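Local coordinates for protein C-type lectin domain family 4 member F (Mus musculus, PDB 6JJJ) that serves as a Kupffer cell receptor that binds galactose and fucose through its C-type lectin domain and could take part in endocytosis, at residues 37-42 / 144-149. Numbering follows the deposited sequence.
Sequences YFSRDK and YPWVCK
S39 and W146 meet at the centre of the tightly packed part. S39 CB sits over the middle of the indole six-membered ring, 3.4 Å from its centroid. The hydroxyl is placed by chi1 of 66°, between the backbone N and the carbonyl carbon. There S39 OG accepts a bond from W146 N (3.0 Å) and donates one to D41 O (3.0 Å), tying the loop at 39-41 to segment 144-149. S39 N also bonds to W146 O, nearly straight at 171°. Next come F38 and V147, a non-hydrogen-bonded pair. V147 CG2 lies over one face of the F38 ring, 4.2 Å from its centroid. Beyond them Y37 and C148 form an antiparallel hydrogen-bonded pair, with both backbone bonds at 3.1 Å (Y37 N to C148 O and C148 N to Y37 O). The other end is looser: exposed K42 runs alongside P145, its CB 3.8 Å from P145 N, and its backbone passes Y144 O. The contact joins two adjacent strands of the C-type lectin fold, 34-38 and 147-151. Helix 45-54 packs on W146 and C148, with C148 disulfide-bonded to C52. F38 and V147 face helix 65-75 and strand 80-85.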
loop_
_atom_site.group_PDB
_atom_site.type_symbol
_atom_site.label_atom_id
_atom_site.label_comp_id
_atom_site.label_asym_id
_atom_site.label_seq_id
_atom_site.Cartn_x
_atom_site.Cartn_y
_atom_site.Cartn_z
ATOM N N TYR A 37 -0.315 -4.642 12.633
ATOM C CA TYR A 37 1.014 -5.055 12.199
ATOM C C TYR A 37 1.332 -6.422 12.791
ATOM O O TYR A 37 1.374 -6.576 14.015
ATOM C CB TYR A 37 2.071 -4.032 12.619
ATOM C CG TYR A 37 3.486 -4.451 12.302
ATOM C CD1 TYR A 37 4.061 -4.166 11.070
ATOM C CD2 TYR A 37 4.250 -5.134 13.238
ATOM C CE1 TYR A 37 5.359 -4.553 10.780
ATOM C CE2 TYR A 37 5.544 -5.521 12.958
ATOM C CZ TYR A 37 6.094 -5.230 11.727
ATOM O OH TYR A 37 7.385 -5.620 11.453
ATOM N N PHE A 38 1.573 -7.401 11.924
ATOM C CA PHE A 38 1.955 -8.747 12.338
ATOM C C PHE A 38 3.467 -8.872 12.205
ATOM O O PHE A 38 4.010 -8.747 11.102
ATOM C CB PHE A 38 1.220 -9.797 11.507
ATOM C CG PHE A 38 -0.272 -9.730 11.656
ATOM C CD1 PHE A 38 -1.009 -8.808 10.929
ATOM C CD2 PHE A 38 -0.937 -10.564 12.539
ATOM C CE1 PHE A 38 -2.382 -8.727 11.072
ATOM C CE2 PHE A 38 -2.312 -10.489 12.684
ATOM C CZ PHE A 38 -3.035 -9.573 11.950
ATOM N N SER A 39 4.143 -9.096 13.329
ATOM C CA SER A 39 5.590 -8.964 13.362
ATOM C C SER A 39 6.259 -10.092 12.581
ATOM O O SER A 39 5.700 -11.178 12.384
ATOM C CB SER A 39 6.097 -8.953 14.807
ATOM O OG SER A 39 5.880 -10.203 15.436
ATOM N N ARG A 40 7.477 -9.809 12.117
ATOM C CA ARG A 40 8.312 -10.801 11.454
ATOM C C ARG A 40 9.378 -11.380 12.376
ATOM O O ARG A 40 9.899 -12.465 12.093
ATOM C CB ARG A 40 8.976 -10.185 10.214
ATOM C CG ARG A 40 9.937 -9.042 10.497
ATOM C CD ARG A 40 10.380 -8.351 9.205
ATOM N NE ARG A 40 9.785 -7.025 9.046
ATOM C CZ ARG A 40 10.314 -5.906 9.530
ATOM N NH1 ARG A 40 11.456 -5.946 10.203
ATOM N NH2 ARG A 40 9.704 -4.743 9.338
ATOM N N ASP A 41 9.694 -10.692 13.469
ATOM C CA ASP A 41 10.595 -11.180 14.503
ATOM C C ASP A 41 9.773 -11.699 15.680
ATOM O O ASP A 41 8.551 -11.542 15.734
ATOM C CB ASP A 41 11.542 -10.057 14.943
ATOM C CG ASP A 41 12.754 -10.566 15.704
ATOM O OD1 ASP A 41 12.949 -11.797 15.789
ATOM O OD2 ASP A 41 13.516 -9.720 16.217
ATOM N N LYS A 42 10.457 -12.331 16.630
ATOM C CA LYS A 42 9.834 -12.832 17.849
ATOM C C LYS A 42 10.559 -12.244 19.050
ATOM O O LYS A 42 11.791 -12.296 19.119
ATOM C CB LYS A 42 9.867 -14.364 17.902
ATOM C CG LYS A 42 11.263 -14.956 17.941
ATOM C CD LYS A 42 11.228 -16.481 17.989
ATOM C CE LYS A 42 10.646 -17.084 16.712
ATOM N NZ LYS A 42 9.176 -17.310 16.797
ATOM N N TYR A 144 7.609 -14.652 21.878
ATOM C CA TYR A 144 6.690 -14.915 20.785
ATOM C C TYR A 144 6.638 -13.713 19.852
ATOM O O TYR A 144 7.063 -12.611 20.217
ATOM C CB TYR A 144 5.271 -15.200 21.296
ATOM C CG TYR A 144 5.111 -16.522 21.999
ATOM C CD1 TYR A 144 4.835 -17.681 21.286
ATOM C CD2 TYR A 144 5.223 -16.611 23.379
ATOM C CE1 TYR A 144 4.684 -18.891 21.928
ATOM C CE2 TYR A 144 5.075 -17.816 24.027
ATOM C CZ TYR A 144 4.804 -18.953 23.299
ATOM O OH TYR A 144 4.654 -20.155 23.950
ATOM N N PRO A 145 6.121 -13.885 18.635
ATOM C CA PRO A 145 5.771 -12.710 17.817
ATOM C C PRO A 145 4.549 -12.015 18.399
ATOM O O PRO A 145 4.031 -12.447 19.434
ATOM C CB PRO A 145 5.503 -13.302 16.429
ATOM C CG PRO A 145 5.120 -14.729 16.696
ATOM C CD PRO A 145 5.867 -15.159 17.937
ATOM N N TRP A 146 4.070 -10.954 17.757
ATOM C CA TRP A 146 3.009 -10.146 18.342
ATOM C C TRP A 146 2.214 -9.453 17.245
ATOM O O TRP A 146 2.510 -9.579 16.055
ATOM C CB TRP A 146 3.583 -9.101 19.300
ATOM C CG TRP A 146 4.428 -8.081 18.591
ATOM C CD1 TRP A 146 4.010 -6.895 18.062
ATOM C CD2 TRP A 146 5.831 -8.167 18.321
ATOM N NE1 TRP A 146 5.068 -6.233 17.488
ATOM C CE2 TRP A 146 6.197 -6.994 17.633
ATOM C CE3 TRP A 146 6.816 -9.121 18.597
ATOM C CZ2 TRP A 146 7.504 -6.750 17.219
ATOM C CZ3 TRP A 146 8.112 -8.876 18.186
ATOM C CH2 TRP A 146 8.445 -7.702 17.503
ATOM N N VAL A 147 1.193 -8.708 17.661
ATOM C CA VAL A 147 0.387 -7.895 16.755
ATOM C C VAL A 147 0.106 -6.552 17.420
ATOM O O VAL A 147 -0.380 -6.502 18.554
ATOM C CB VAL A 147 -0.921 -8.617 16.371
ATOM C CG1 VAL A 147 -1.669 -9.059 17.622
ATOM C CG2 VAL A 147 -1.783 -7.730 15.493
ATOM N N CYS A 148 0.399 -5.468 16.707
ATOM C CA CYS A 148 0.097 -4.119 17.166
ATOM C C CYS A 148 -1.202 -3.629 16.538
ATOM O O CYS A 148 -1.586 -4.066 15.451
ATOM C CB CYS A 148 1.222 -3.141 16.808
ATOM S SG CYS A 148 2.908 -3.610 17.289
ATOM N N LYS A 149 -1.874 -2.704 17.226
ATOM C CA LYS A 149 -3.074 -2.066 16.695
ATOM C C LYS A 149 -2.938 -0.552 16.781
ATOM O O LYS A 149 -2.412 -0.016 17.761
ATOM C CB LYS A 149 -4.346 -2.512 17.441
ATOM C CG LYS A 149 -5.624 -1.866 16.906
ATOM C CD LYS A 149 -6.868 -2.693 17.205
ATOM C CE LYS A 149 -7.429 -2.409 18.592
ATOM N NZ LYS A 149 -8.732 -3.104 18.811
#